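Local coordinates for nitrate transport protein (Xanthomonas axonopodis pv. citri, PDB 3KSX), which binds alkanesulfonates as the periplasmic binding protein SsuA, probably handing them to an ABC-type importer, and here carries the sulfonate buffer MOPS, at residues L31-Q36 / S79-A85; L91-A95 / L300-V306; D99-V103 / S217-A221; L209-F213 / V283-Q287; L235-D239 / R271-V276. One frame throughout, in Å; residues are numbered along the deposited sequence.

Contact 1 of 5, residues L31-Q36 / S79-A85; sequences LRIGYQ and SIDLGGA
Arg32, Leu82 and Gly34 each bury more surface than any other residue where strand 31-36 runs beside 79-85, whose strand 82-85 lies parallel to it, 12° apart in direction. Arg32 reaches across to the turn before that strand. Bent at chi3 (44°), its chain turns the guanidinium edge-on to Ser79 O, which takes NE at 2.7 Å and NH2 at 2.8 Å, both within a few degrees of the guanidinium plane. The carbonyl of Arg32 is engaged too, accepting Asp81 N at 3.0 Å.

Leu82 sets its CB 4.0 Å from Leu31 CD1, the two side chains crossing at a slant, while Ile33 CD1 approaches Leu82 CD2 more loosely. On this face helix 225-244 covers Leu31 and Leu82. Gly34 pairs with Gly83: its N donates to Leu82 O at 2.7 Å, in the plane of that carbonyl, and the return bond from Gly84 N to Gly34 O is weak. Ile80 CD1 lies 3.9 Å from Gly34 CA, filling the side where a glycine offers no side chain.

Farther along, Gln36 extends its chain so that NE2 donates to Gly84 O at 3.2 Å, and the same nitrogen is hydrogen-bonded to the bound MOPS. The two strands are central neighbours in one sheet of the alpha/beta periplasmic-binding fold. Fixed through its amide to the backbone of the adjacent strand, Gln36 can present an N-H to the ligand, whereas the doubly gripped Ser79 carbonyl ties down the opposite end of the pair.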
# COMPACT_ATOMS: atom_id res chain seq x y z
N LEU A 31 -13.04 -15.20 -8.69
CA LEU A 31 -12.17 -14.03 -8.54
C LEU A 31 -11.38 -14.28 -7.28
O LEU A 31 -11.95 -14.24 -6.18
CB LEU A 31 -13.01 -12.76 -8.39
CG LEU A 31 -12.19 -11.53 -7.90
CD1 LEU A 31 -10.99 -11.22 -8.85
CD2 LEU A 31 -13.09 -10.35 -7.77
N ARG A 32 -10.08 -14.56 -7.41
CA ARG A 32 -9.21 -14.71 -6.27
C ARG A 32 -8.51 -13.36 -6.15
O ARG A 32 -7.72 -13.02 -7.06
CB ARG A 32 -8.15 -15.82 -6.50
CG ARG A 32 -8.73 -17.26 -6.42
CD ARG A 32 -7.70 -18.44 -6.45
NE ARG A 32 -6.56 -18.21 -5.61
CZ ARG A 32 -6.34 -18.56 -4.33
NH1 ARG A 32 -7.21 -19.21 -3.61
NH2 ARG A 32 -5.16 -18.25 -3.77
N ILE A 33 -8.93 -12.57 -5.15
CA ILE A 33 -8.49 -11.16 -5.02
C ILE A 33 -7.58 -10.98 -3.80
O ILE A 33 -7.88 -11.45 -2.70
CB ILE A 33 -9.70 -10.21 -5.08
CG1 ILE A 33 -9.36 -8.81 -4.69
CG2 ILE A 33 -10.85 -10.73 -4.18
CD1 ILE A 33 -10.52 -7.81 -4.89
N GLY A 34 -6.41 -10.38 -3.99
CA GLY A 34 -5.55 -10.15 -2.88
C GLY A 34 -5.77 -8.82 -2.19
O GLY A 34 -6.13 -7.82 -2.81
N TYR A 35 -5.53 -8.83 -0.88
CA TYR A 35 -5.68 -7.63 -0.10
C TYR A 35 -4.71 -7.64 1.07
O TYR A 35 -4.06 -8.65 1.31
CB TYR A 35 -7.15 -7.50 0.37
CG TYR A 35 -7.46 -8.36 1.56
CD1 TYR A 35 -7.57 -9.75 1.46
CD2 TYR A 35 -7.60 -7.78 2.83
CE1 TYR A 35 -7.89 -10.54 2.61
CE2 TYR A 35 -7.90 -8.56 3.96
CZ TYR A 35 -8.02 -9.91 3.85
OH TYR A 35 -8.27 -10.62 4.99
N GLN A 36 -4.54 -6.46 1.70
CA GLN A 36 -3.69 -6.21 2.83
C GLN A 36 -4.64 -5.78 3.93
O GLN A 36 -5.48 -4.93 3.70
CB GLN A 36 -2.72 -5.03 2.53
CG GLN A 36 -1.75 -5.38 1.42
CD GLN A 36 -0.75 -4.29 1.15
OE1 GLN A 36 -0.10 -3.79 2.05
NE2 GLN A 36 -0.64 -3.93 -0.09
N SER A 79 -1.55 -16.94 -8.25
CA SER A 79 -2.17 -17.30 -6.97
C SER A 79 -3.39 -16.39 -6.77
O SER A 79 -4.29 -16.71 -6.00
CB SER A 79 -1.18 -16.98 -5.81
OG SER A 79 -0.18 -17.90 -5.90
N ILE A 80 -3.35 -15.20 -7.37
CA ILE A 80 -4.49 -14.27 -7.37
C ILE A 80 -4.50 -13.66 -8.77
O ILE A 80 -3.50 -13.72 -9.47
CB ILE A 80 -4.30 -13.17 -6.28
CG1 ILE A 80 -2.96 -12.38 -6.50
CG2 ILE A 80 -4.47 -13.78 -4.86
CD1 ILE A 80 -2.87 -11.17 -5.56
N ASP A 81 -5.55 -12.95 -9.11
CA ASP A 81 -5.68 -12.35 -10.42
C ASP A 81 -5.92 -10.85 -10.35
O ASP A 81 -5.89 -10.16 -11.37
CB ASP A 81 -6.84 -13.04 -11.12
CG ASP A 81 -6.48 -14.41 -11.52
OD1 ASP A 81 -5.29 -14.67 -11.71
OD2 ASP A 81 -7.35 -15.24 -11.69
N LEU A 82 -6.19 -10.35 -9.13
CA LEU A 82 -6.46 -8.95 -8.87
C LEU A 82 -6.00 -8.62 -7.45
O LEU A 82 -6.18 -9.46 -6.54
CB LEU A 82 -7.97 -8.67 -9.00
CG LEU A 82 -8.52 -7.23 -8.93
CD1 LEU A 82 -7.94 -6.31 -10.01
CD2 LEU A 82 -10.01 -7.30 -9.17
N GLY A 83 -5.42 -7.44 -7.22
CA GLY A 83 -5.05 -7.11 -5.83
C GLY A 83 -4.65 -5.65 -5.69
O GLY A 83 -4.33 -5.00 -6.69
N GLY A 84 -4.71 -5.13 -4.45
CA GLY A 84 -4.36 -3.73 -4.19
C GLY A 84 -3.00 -3.57 -3.59
O GLY A 84 -2.63 -4.29 -2.62
N ALA A 85 -2.28 -2.58 -4.04
CA ALA A 85 -0.94 -2.35 -3.46
C ALA A 85 -0.59 -0.89 -3.59
O ALA A 85 -1.29 -0.14 -4.32
CB ALA A 85 0.05 -3.16 -4.22
O HOH W 1 -9.53 -16.09 -9.82
O HOH W 2 -4.63 -4.27 -0.62

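Contact 2 of 5, residues L91-A95 / L300-V306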
# COMPACT_ATOMS: atom_id res chain seq x y z
N LEU A 91 6.12 -1.43 -9.72
CA LEU A 91 7.33 -1.01 -10.40
C LEU A 91 8.38 -2.11 -10.22
O LEU A 91 9.08 -2.53 -11.15
CB LEU A 91 7.80 0.33 -9.81
CG LEU A 91 6.92 1.53 -10.19
CD1 LEU A 91 7.40 2.83 -9.45
CD2 LEU A 91 6.83 1.68 -11.69
N PHE A 92 8.47 -2.61 -8.99
CA PHE A 92 9.44 -3.70 -8.78
C PHE A 92 9.02 -4.93 -9.52
O PHE A 92 9.85 -5.59 -10.04
CB PHE A 92 9.62 -4.01 -7.28
CG PHE A 92 10.66 -3.16 -6.61
CD1 PHE A 92 10.49 -1.78 -6.50
CD2 PHE A 92 11.81 -3.73 -6.04
CE1 PHE A 92 11.48 -0.97 -5.89
CE2 PHE A 92 12.80 -2.89 -5.40
CZ PHE A 92 12.63 -1.53 -5.34
N ALA A 93 7.73 -5.28 -9.54
CA ALA A 93 7.24 -6.43 -10.33
C ALA A 93 7.48 -6.33 -11.85
O ALA A 93 8.00 -7.28 -12.43
CB ALA A 93 5.76 -6.68 -10.04
N GLN A 94 7.15 -5.17 -12.47
CA GLN A 94 7.50 -4.85 -13.88
C GLN A 94 8.99 -4.97 -14.13
O GLN A 94 9.41 -5.61 -15.14
CB GLN A 94 7.06 -3.43 -14.18
CG GLN A 94 5.55 -3.27 -14.39
CD GLN A 94 5.17 -1.88 -14.88
OE1 GLN A 94 5.06 -0.97 -14.10
NE2 GLN A 94 5.00 -1.72 -16.22
N ALA A 95 9.82 -4.39 -13.28
CA ALA A 95 11.27 -4.53 -13.43
C ALA A 95 11.77 -5.97 -13.48
O ALA A 95 12.80 -6.27 -14.12
CB ALA A 95 11.98 -3.76 -12.34
N LEU A 300 16.39 0.03 -9.04
CA LEU A 300 15.76 -0.90 -9.96
C LEU A 300 16.81 -1.17 -11.04
O LEU A 300 17.58 -0.25 -11.40
CB LEU A 300 14.51 -0.26 -10.61
CG LEU A 300 13.23 -0.16 -9.75
CD1 LEU A 300 12.18 0.43 -10.59
CD2 LEU A 300 12.80 -1.55 -9.38
N PRO A 301 16.84 -2.40 -11.54
CA PRO A 301 17.80 -2.75 -12.57
C PRO A 301 17.45 -2.17 -13.95
O PRO A 301 18.35 -1.61 -14.58
CB PRO A 301 17.81 -4.28 -12.53
CG PRO A 301 16.56 -4.69 -11.95
CD PRO A 301 16.06 -3.56 -11.09
N LYS A 302 16.18 -2.29 -14.39
CA LYS A 302 15.69 -1.78 -15.69
C LYS A 302 15.09 -0.41 -15.50
O LYS A 302 14.53 -0.13 -14.41
CB LYS A 302 14.52 -2.67 -16.20
CG LYS A 302 14.74 -4.18 -16.40
CD LYS A 302 16.17 -4.53 -16.86
CE LYS A 302 16.91 -5.40 -15.79
NZ LYS A 302 18.40 -5.22 -15.72
N ARG A 303 15.11 0.47 -16.51
CA ARG A 303 14.07 1.54 -16.53
C ARG A 303 12.73 0.78 -16.81
O ARG A 303 12.72 -0.24 -17.58
CB ARG A 303 14.35 2.70 -17.53
CG ARG A 303 13.51 4.00 -17.19
CD ARG A 303 12.76 4.57 -18.38
NE ARG A 303 13.38 5.80 -18.93
CZ ARG A 303 12.71 6.92 -19.22
NH1 ARG A 303 11.38 6.98 -19.02
NH2 ARG A 303 13.36 7.99 -19.73
N VAL A 304 11.65 1.17 -16.13
CA VAL A 304 10.36 0.51 -16.27
C VAL A 304 9.51 1.47 -17.07
O VAL A 304 9.53 2.65 -16.80
CB VAL A 304 9.68 0.26 -14.90
CG1 VAL A 304 8.16 -0.02 -15.09
CG2 VAL A 304 10.40 -0.89 -14.17
N LEU A 305 8.75 0.95 -18.02
CA LEU A 305 7.76 1.75 -18.80
C LEU A 305 6.38 1.47 -18.30
O LEU A 305 5.82 0.36 -18.45
CB LEU A 305 7.88 1.47 -20.30
CG LEU A 305 9.26 1.97 -20.73
CD1 LEU A 305 9.65 1.24 -22.05
CD2 LEU A 305 9.26 3.48 -20.85
N VAL A 306 5.81 2.49 -17.70
CA VAL A 306 4.49 2.31 -17.07
C VAL A 306 3.31 2.30 -18.07
O VAL A 306 2.36 1.47 -17.93
CB VAL A 306 4.26 3.46 -16.02
CG1 VAL A 306 2.79 3.42 -15.55
CG2 VAL A 306 5.29 3.36 -14.84
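Leu91 opens the contact with its CD2 methyl, set 4.0 Å from Val304 CG1 and 3.9 Å from Val306 CG2, two valines of the chain that follows helix 281-296. Next along helix 88-95, Phe92 lays one ring face against Leu300: the CD2 methyl sits almost over the ring centre, 3.7 Å from the centroid and 11° off the normal, a CH-pi contact. Phe294 of helix 281-296 also touches Phe92.

Gln94 crosses Val304 at about a right angle, its OE1 3.4 Å from Val304 CG1, a methyl anti to the valine N (chi1 163°), which puts CG2 against the helix backbone at Ala95 N. The amide nitrogen NE2 makes a weak, bent bond to Leu305 O at 3.2 Å, while OE1 accepts from Tyr102 OH on strand 100-106. The Ala95 methyl touches both Leu300 CD2 and Val304 CG2, each 3.8 Å from CB.

Val304 is itself held to helix 281-296 by its carbonyl, which accepts from Gln288. This is apolar packing of a helix end against an irregular C-terminal segment, found here in the alpha/beta fold of a periplasmic binding protein, where the chain returns to the lobe in which it began.

Contact 3 of 5, residues D99-V103 / S217-A221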
# COMPACT_ATOMS: atom_id res chain seq x y z
N ASP A 99 3.90 -9.26 -16.13
CA ASP A 99 3.05 -8.74 -17.20
C ASP A 99 1.70 -8.31 -16.65
O ASP A 99 0.63 -8.83 -17.04
CB ASP A 99 2.81 -9.84 -18.25
CG ASP A 99 2.30 -9.28 -19.58
OD1 ASP A 99 2.43 -8.07 -19.81
OD2 ASP A 99 1.74 -10.07 -20.40
N LEU A 100 1.76 -7.39 -15.72
CA LEU A 100 0.57 -6.95 -15.03
C LEU A 100 -0.07 -5.78 -15.74
O LEU A 100 0.58 -5.12 -16.56
CB LEU A 100 1.00 -6.56 -13.60
CG LEU A 100 2.13 -5.53 -13.46
CD1 LEU A 100 1.49 -4.13 -13.51
CD2 LEU A 100 2.67 -5.70 -12.03
N LEU A 101 -1.33 -5.47 -15.38
CA LEU A 101 -1.94 -4.25 -15.79
C LEU A 101 -2.28 -3.41 -14.54
O LEU A 101 -2.59 -3.99 -13.51
CB LEU A 101 -3.26 -4.59 -16.54
CG LEU A 101 -3.12 -5.17 -17.93
CD1 LEU A 101 -4.56 -5.54 -18.40
CD2 LEU A 101 -2.44 -4.19 -18.92
N TYR A 102 -2.25 -2.08 -14.67
CA TYR A 102 -2.81 -1.16 -13.66
C TYR A 102 -4.24 -0.96 -14.09
O TYR A 102 -4.44 -0.49 -15.19
CB TYR A 102 -2.09 0.19 -13.77
CG TYR A 102 -0.64 0.18 -13.36
CD1 TYR A 102 0.36 -0.28 -14.25
CD2 TYR A 102 -0.26 0.68 -12.13
CE1 TYR A 102 1.77 -0.22 -13.89
CE2 TYR A 102 1.09 0.74 -11.76
CZ TYR A 102 2.09 0.26 -12.60
OH TYR A 102 3.45 0.35 -12.23
N VAL A 103 -5.24 -1.24 -13.24
CA VAL A 103 -6.62 -1.21 -13.69
C VAL A 103 -7.41 -0.19 -12.81
O VAL A 103 -8.59 0.12 -13.05
CB VAL A 103 -7.26 -2.67 -13.65
CG1 VAL A 103 -6.43 -3.64 -14.56
CG2 VAL A 103 -7.31 -3.20 -12.12
N SER A 217 -3.97 -9.43 -13.49
CA SER A 217 -3.45 -10.29 -14.51
C SER A 217 -3.87 -9.69 -15.86
O SER A 217 -5.01 -9.23 -15.99
CB SER A 217 -4.10 -11.70 -14.30
OG SER A 217 -4.26 -12.42 -15.52
N ARG A 218 -2.97 -9.59 -16.82
CA ARG A 218 -3.36 -9.14 -18.17
C ARG A 218 -4.42 -10.11 -18.83
O ARG A 218 -5.43 -9.64 -19.42
CB ARG A 218 -2.13 -9.01 -19.06
CG ARG A 218 -2.51 -8.73 -20.54
CD ARG A 218 -1.29 -8.58 -21.43
NE ARG A 218 -0.42 -7.46 -21.03
CZ ARG A 218 -0.50 -6.21 -21.49
NH1 ARG A 218 -1.42 -5.88 -22.39
NH2 ARG A 218 0.37 -5.28 -21.06
N ARG A 219 -4.23 -11.43 -18.68
CA ARG A 219 -5.27 -12.36 -19.18
C ARG A 219 -6.67 -12.17 -18.56
O ARG A 219 -7.66 -12.20 -19.25
CB ARG A 219 -4.81 -13.78 -18.97
CG ARG A 219 -3.70 -14.12 -19.94
CD ARG A 219 -3.09 -15.52 -19.66
NE ARG A 219 -2.42 -16.07 -20.85
CZ ARG A 219 -2.98 -16.95 -21.68
NH1 ARG A 219 -4.23 -17.40 -21.41
NH2 ARG A 219 -2.30 -17.42 -22.77
N TYR A 220 -6.73 -11.96 -17.25
CA TYR A 220 -8.04 -11.90 -16.59
C TYR A 220 -8.73 -10.59 -17.01
O TYR A 220 -9.91 -10.60 -17.24
CB TYR A 220 -7.87 -12.00 -15.08
CG TYR A 220 -9.14 -12.24 -14.25
CD1 TYR A 220 -9.61 -13.53 -14.00
CD2 TYR A 220 -9.84 -11.15 -13.71
CE1 TYR A 220 -10.75 -13.75 -13.21
CE2 TYR A 220 -10.96 -11.36 -12.88
CZ TYR A 220 -11.38 -12.65 -12.62
OH TYR A 220 -12.49 -12.81 -11.82
N ALA A 221 -7.99 -9.47 -17.05
CA ALA A 221 -8.58 -8.17 -17.34
C ALA A 221 -9.02 -8.10 -18.82
O ALA A 221 -10.06 -7.51 -19.17
CB ALA A 221 -7.56 -7.02 -17.00
O HOH W 3 0.01 -10.99 -15.98
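Asp99 and Arg218 form the salt bridge of this contact, Arg218 lying in the first turn of helix 218-223. Arg218 NE donates to Asp99 OD1 at 3.2 Å, with 151° at the hydrogen. The carboxylate is met from above its plane, and OD1 is itself tilted out of the guanidinium plane, although the two flat groups are turned by only 24° from each other. Arg218 reaches this place with CG anti to its own N (chi1 172°) and a bend at chi3, which folds the end of the chain back beside Asp99.

Apolar contacts lie next to the charges. Leu101 crosses Arg218 at about a right angle and puts CD2 over one guanidinium face, 3.7 Å from NH2 and displaced toward the rim. Its other methyl, CD1, packs 3.6 Å from Ala221 CB, one helical turn on; Val103 CG1 lies 4.3 Å from Ala221 CB. The strand is an outer one of a five-stranded mixed sheet in the alpha/beta fold, and helix 218-223 follows directly on its antiparallel neighbour, strand 212-217. Trp311 lies against Leu101 and Val103, while Ala221 also rests on Ser216.

Among the polar contacts, Ser217 is the N-cap of the helix: its OG accepts from Tyr220 N at 3.1 Å, a bond within the helix start. Ser217 is further tied by a backbone bond to Asp81, and Tyr220 OH is hydrogen-bonded to Gln30 O.

Contact 4 of 5, residues L209-F213 / V283-Q287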
# COMPACT_ATOMS: atom_id res chain seq x y z
N LEU A 209 3.14 12.34 -3.13
CA LEU A 209 2.98 10.87 -3.35
C LEU A 209 1.83 10.52 -4.29
O LEU A 209 0.75 11.16 -4.29
CB LEU A 209 2.76 10.19 -1.95
CG LEU A 209 3.82 10.39 -0.93
CD1 LEU A 209 3.49 9.64 0.35
CD2 LEU A 209 5.11 9.74 -1.43
N THR A 210 2.05 9.48 -5.09
CA THR A 210 1.12 9.07 -6.10
C THR A 210 -0.15 8.44 -5.59
O THR A 210 -1.26 8.69 -6.12
CB THR A 210 1.80 8.12 -7.11
OG1 THR A 210 2.95 8.77 -7.67
CG2 THR A 210 0.83 7.73 -8.28
N GLY A 211 0.01 7.60 -4.59
CA GLY A 211 -1.08 6.81 -4.01
C GLY A 211 -0.78 5.33 -4.31
O GLY A 211 0.37 4.85 -4.18
N GLY A 212 -1.82 4.60 -4.65
CA GLY A 212 -1.60 3.15 -4.83
C GLY A 212 -2.44 2.70 -6.04
O GLY A 212 -3.09 3.53 -6.71
N PHE A 213 -2.49 1.38 -6.25
CA PHE A 213 -3.10 0.87 -7.47
C PHE A 213 -3.84 -0.42 -7.23
O PHE A 213 -3.49 -1.13 -6.26
CB PHE A 213 -2.00 0.71 -8.56
CG PHE A 213 -1.38 2.01 -8.98
CD1 PHE A 213 -2.13 2.90 -9.75
CD2 PHE A 213 -0.13 2.39 -8.56
CE1 PHE A 213 -1.59 4.10 -10.14
CE2 PHE A 213 0.41 3.62 -8.94
CZ PHE A 213 -0.36 4.49 -9.72
N VAL A 283 -1.55 10.95 -13.02
CA VAL A 283 -1.19 9.82 -12.18
C VAL A 283 -0.20 8.89 -12.91
O VAL A 283 0.89 8.51 -12.37
CB VAL A 283 -2.48 9.09 -11.70
CG1 VAL A 283 -2.14 7.75 -11.25
CG2 VAL A 283 -3.33 9.94 -10.58
N ILE A 284 -0.51 8.59 -14.20
CA ILE A 284 0.40 7.75 -15.02
C ILE A 284 1.79 8.40 -15.12
O ILE A 284 2.84 7.77 -14.88
CB ILE A 284 -0.22 7.44 -16.37
CG1 ILE A 284 -1.51 6.61 -16.19
CG2 ILE A 284 0.84 6.60 -17.21
CD1 ILE A 284 -2.43 6.76 -17.39
N LYS A 285 1.82 9.65 -15.49
CA LYS A 285 3.08 10.43 -15.51
C LYS A 285 3.81 10.38 -14.16
O LYS A 285 5.06 10.22 -14.15
CB LYS A 285 2.77 11.90 -15.97
CG LYS A 285 2.39 11.96 -17.49
CD LYS A 285 2.01 13.35 -18.01
CE LYS A 285 3.14 14.32 -18.05
NZ LYS A 285 4.03 14.08 -19.21
N ALA A 286 3.06 10.55 -13.06
CA ALA A 286 3.66 10.53 -11.69
C ALA A 286 4.34 9.18 -11.43
O ALA A 286 5.50 9.10 -11.02
CB ALA A 286 2.56 10.88 -10.60
N GLN A 287 3.63 8.12 -11.85
CA GLN A 287 4.08 6.77 -11.72
C GLN A 287 5.30 6.56 -12.59
O GLN A 287 6.29 6.03 -12.13
CB GLN A 287 2.94 5.79 -12.07
CG GLN A 287 3.31 4.25 -11.86
CD GLN A 287 3.55 3.89 -10.40
OE1 GLN A 287 3.42 4.74 -9.49
NE2 GLN A 287 3.78 2.60 -10.14
O HOH W 4 4.59 6.70 -7.91
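Val283 begins the contact by bringing CG1 to 3.9 Å from Phe213 CE1, at the edge of the ring and near its plane. The same methyl lies 4.2 Å from Thr210 CG2, so it fits where the threonine and the phenylalanine meet. The two side chains Val283 and Phe213 run past each other in opposite directions.

Ala286, nearly one turn later, places its methyl 3.6 Å from Thr210 OG1, where the backbones of the two segments come closest. Thr210 itself has OG1 beside its backbone N (chi1 -57°), which turns the hydroxyl to the helix and leaves CG2 on the side of Gln287.

Gln287 comes up to the ring edge. With CG anti to N (chi1 -176°) and a bend at chi2, its amide swings to the rim of Phe213, OE1 lying 3.3 Å from CE2 and close to the ring plane; amide and ring planes are 68° apart. No direct hydrogen bond joins the segments. Instead a water donates to Gln287 OE1 at 2.8 Å and accepts from Thr210 OG1 at 2.7 Å. The amide nitrogen is held from outside, donating to Asp87 O and to Tyr102 OH, which would fix the amide's orientation and keep OE1 turned to the water and the ring edge.

Phe213 enters strand 212-217 between strands 82-86 and 100-106, bonded to Ala85 by its backbone and meeting Tyr102 edge-to-face. Helix 281-296 thus lies across the beginning of this strand, with Val306 of the C-terminal segment against Gln287.

Contact 5 of 5, residues L235-D239 / R271-V276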
# COMPACT_ATOMS: atom_id res chain seq x y z
N LEU A 235 -15.60 -1.65 -5.09
CA LEU A 235 -14.57 -1.32 -4.12
C LEU A 235 -14.52 0.20 -3.89
O LEU A 235 -14.10 0.68 -2.80
CB LEU A 235 -13.22 -1.88 -4.58
CG LEU A 235 -13.15 -3.40 -4.70
CD1 LEU A 235 -11.75 -3.78 -5.01
CD2 LEU A 235 -13.57 -4.02 -3.34
N ASN A 236 -14.91 0.97 -4.91
CA ASN A 236 -14.93 2.44 -4.84
C ASN A 236 -15.96 2.84 -3.79
O ASN A 236 -15.78 3.79 -3.02
CB ASN A 236 -15.29 3.04 -6.19
CG ASN A 236 -15.57 4.49 -6.12
OD1 ASN A 236 -16.59 4.88 -5.60
ND2 ASN A 236 -14.64 5.33 -6.62
N GLN A 237 -17.06 2.10 -3.77
CA GLN A 237 -18.09 2.32 -2.77
C GLN A 237 -17.65 1.94 -1.35
O GLN A 237 -17.90 2.70 -0.38
CB GLN A 237 -19.37 1.58 -3.15
CG GLN A 237 -20.07 2.12 -4.41
CD GLN A 237 -20.24 3.64 -4.39
OE1 GLN A 237 -20.88 4.20 -3.47
NE2 GLN A 237 -19.68 4.33 -5.41
N ALA A 238 -16.99 0.79 -1.20
CA ALA A 238 -16.49 0.33 0.14
C ALA A 238 -15.70 1.44 0.89
O ALA A 238 -15.83 1.62 2.16
CB ALA A 238 -15.55 -0.92 -0.02
N ASP A 239 -14.87 2.18 0.12
CA ASP A 239 -14.04 3.22 0.71
C ASP A 239 -14.91 4.25 1.42
O ASP A 239 -14.50 4.83 2.43
CB ASP A 239 -13.17 3.93 -0.31
CG ASP A 239 -12.19 4.90 0.37
OD1 ASP A 239 -11.22 4.42 1.01
OD2 ASP A 239 -12.43 6.12 0.33
N ARG A 271 -6.74 9.62 7.04
CA ARG A 271 -7.06 9.35 5.65
C ARG A 271 -8.11 10.29 5.13
O ARG A 271 -9.23 10.24 5.64
CB ARG A 271 -7.68 7.96 5.52
CG ARG A 271 -6.77 6.82 5.79
CD ARG A 271 -7.59 5.57 5.70
NE ARG A 271 -8.22 5.47 4.39
CZ ARG A 271 -7.61 4.93 3.34
NH1 ARG A 271 -6.36 4.45 3.45
NH2 ARG A 271 -8.26 4.88 2.18
N PRO A 272 -7.80 11.07 4.07
CA PRO A 272 -8.92 11.77 3.35
C PRO A 272 -9.69 10.69 2.61
O PRO A 272 -9.16 9.59 2.50
CB PRO A 272 -8.19 12.69 2.35
CG PRO A 272 -6.79 12.04 2.13
CD PRO A 272 -6.50 11.18 3.36
N PRO A 273 -10.91 10.96 2.07
CA PRO A 273 -11.45 9.94 1.10
C PRO A 273 -10.43 9.48 0.04
O PRO A 273 -9.56 10.29 -0.39
CB PRO A 273 -12.62 10.66 0.45
CG PRO A 273 -13.15 11.55 1.60
CD PRO A 273 -11.90 12.00 2.39
N ALA A 274 -10.49 8.19 -0.34
CA ALA A 274 -9.53 7.58 -1.30
C ALA A 274 -10.11 6.37 -2.07
O ALA A 274 -9.60 5.24 -1.94
CB ALA A 274 -8.18 7.18 -0.62
N SER A 275 -11.15 6.62 -2.87
CA SER A 275 -11.85 5.58 -3.62
C SER A 275 -11.05 5.16 -4.86
O SER A 275 -10.39 5.99 -5.52
CB SER A 275 -13.25 6.09 -3.99
OG SER A 275 -13.15 7.36 -4.61
N VAL A 276 -11.10 3.89 -5.21
CA VAL A 276 -10.44 3.43 -6.43
C VAL A 276 -11.17 4.03 -7.62
O VAL A 276 -12.38 4.03 -7.65
CB VAL A 276 -10.27 1.90 -6.49
CG1 VAL A 276 -11.59 1.19 -6.46
CG2 VAL A 276 -9.46 1.51 -7.77
O HOH W 5 -11.91 2.45 -2.80
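Asn236 and Asp239, one turn apart on helix 225-244, hold the irregular chain 271-276 by its backbone. Asn236 ND2 donates to Val276 O at 2.8 Å and nearly straight. The acceptor lies in the amide plane of Asn236, but the nitrogen stands 36° out of the carbonyl plane. ND2 is also only 3.1 Å from Ser275 CB, so the serine methylene packs against the amide.

Asp239 serves two donors with separate oxygens. OD2 accepts Ala274 N at 2.9 Å, from above the carboxylate plane. OD1 faces Arg271 NH2 at 3.2 Å in a salt bridge whose hydrogen bond is weak and bent, the guanidinium being turned 63° from the carboxylate. CG of Asp239 stands anti to its backbone N (chi1 -174°), which carries the carboxylate over to the passing loop. A positive neighbour and a backbone N-H would both favour its ionised form.

A water satisfies two backbone groups at once: it donates to Leu235 O at 2.8 Å and accepts from Val276 N. Beside it Val276 CG1 packs 4.0 Å from Leu235 CB, with Phe214 of the sheet touching both residues.

Arg271 also approaches the bound MOPS, its side chain about 4 Å from the ligand at the nearest atoms. Helix side chains gripping loop backbone are seen here close to the ligand pocket of a periplasmic binding protein.

Contacts 1 and 4 are buried, whereas contacts 2, 3 and 5 lie partly toward the surface. Contacts 1, 3 and 4 share one mixed sheet, in which strands 82-86, 212-217 and 100-106 run side by side. Contact 2 joins this group through Tyr102, the residue shared with contacts 3 and 4, and through Leu91 and Val306 packing on Gln287. Contact 5 stands apart from contacts 2, 3 and 4, meeting contact 1 only where Leu235 packs on Ile33. Backbone pairing rules contact 1 and apolar packing contact 2, while contact 4 mixes a ring edge with a water-bridged amide and hydroxyl; salt bridges appear in the more open contacts 3 and 5.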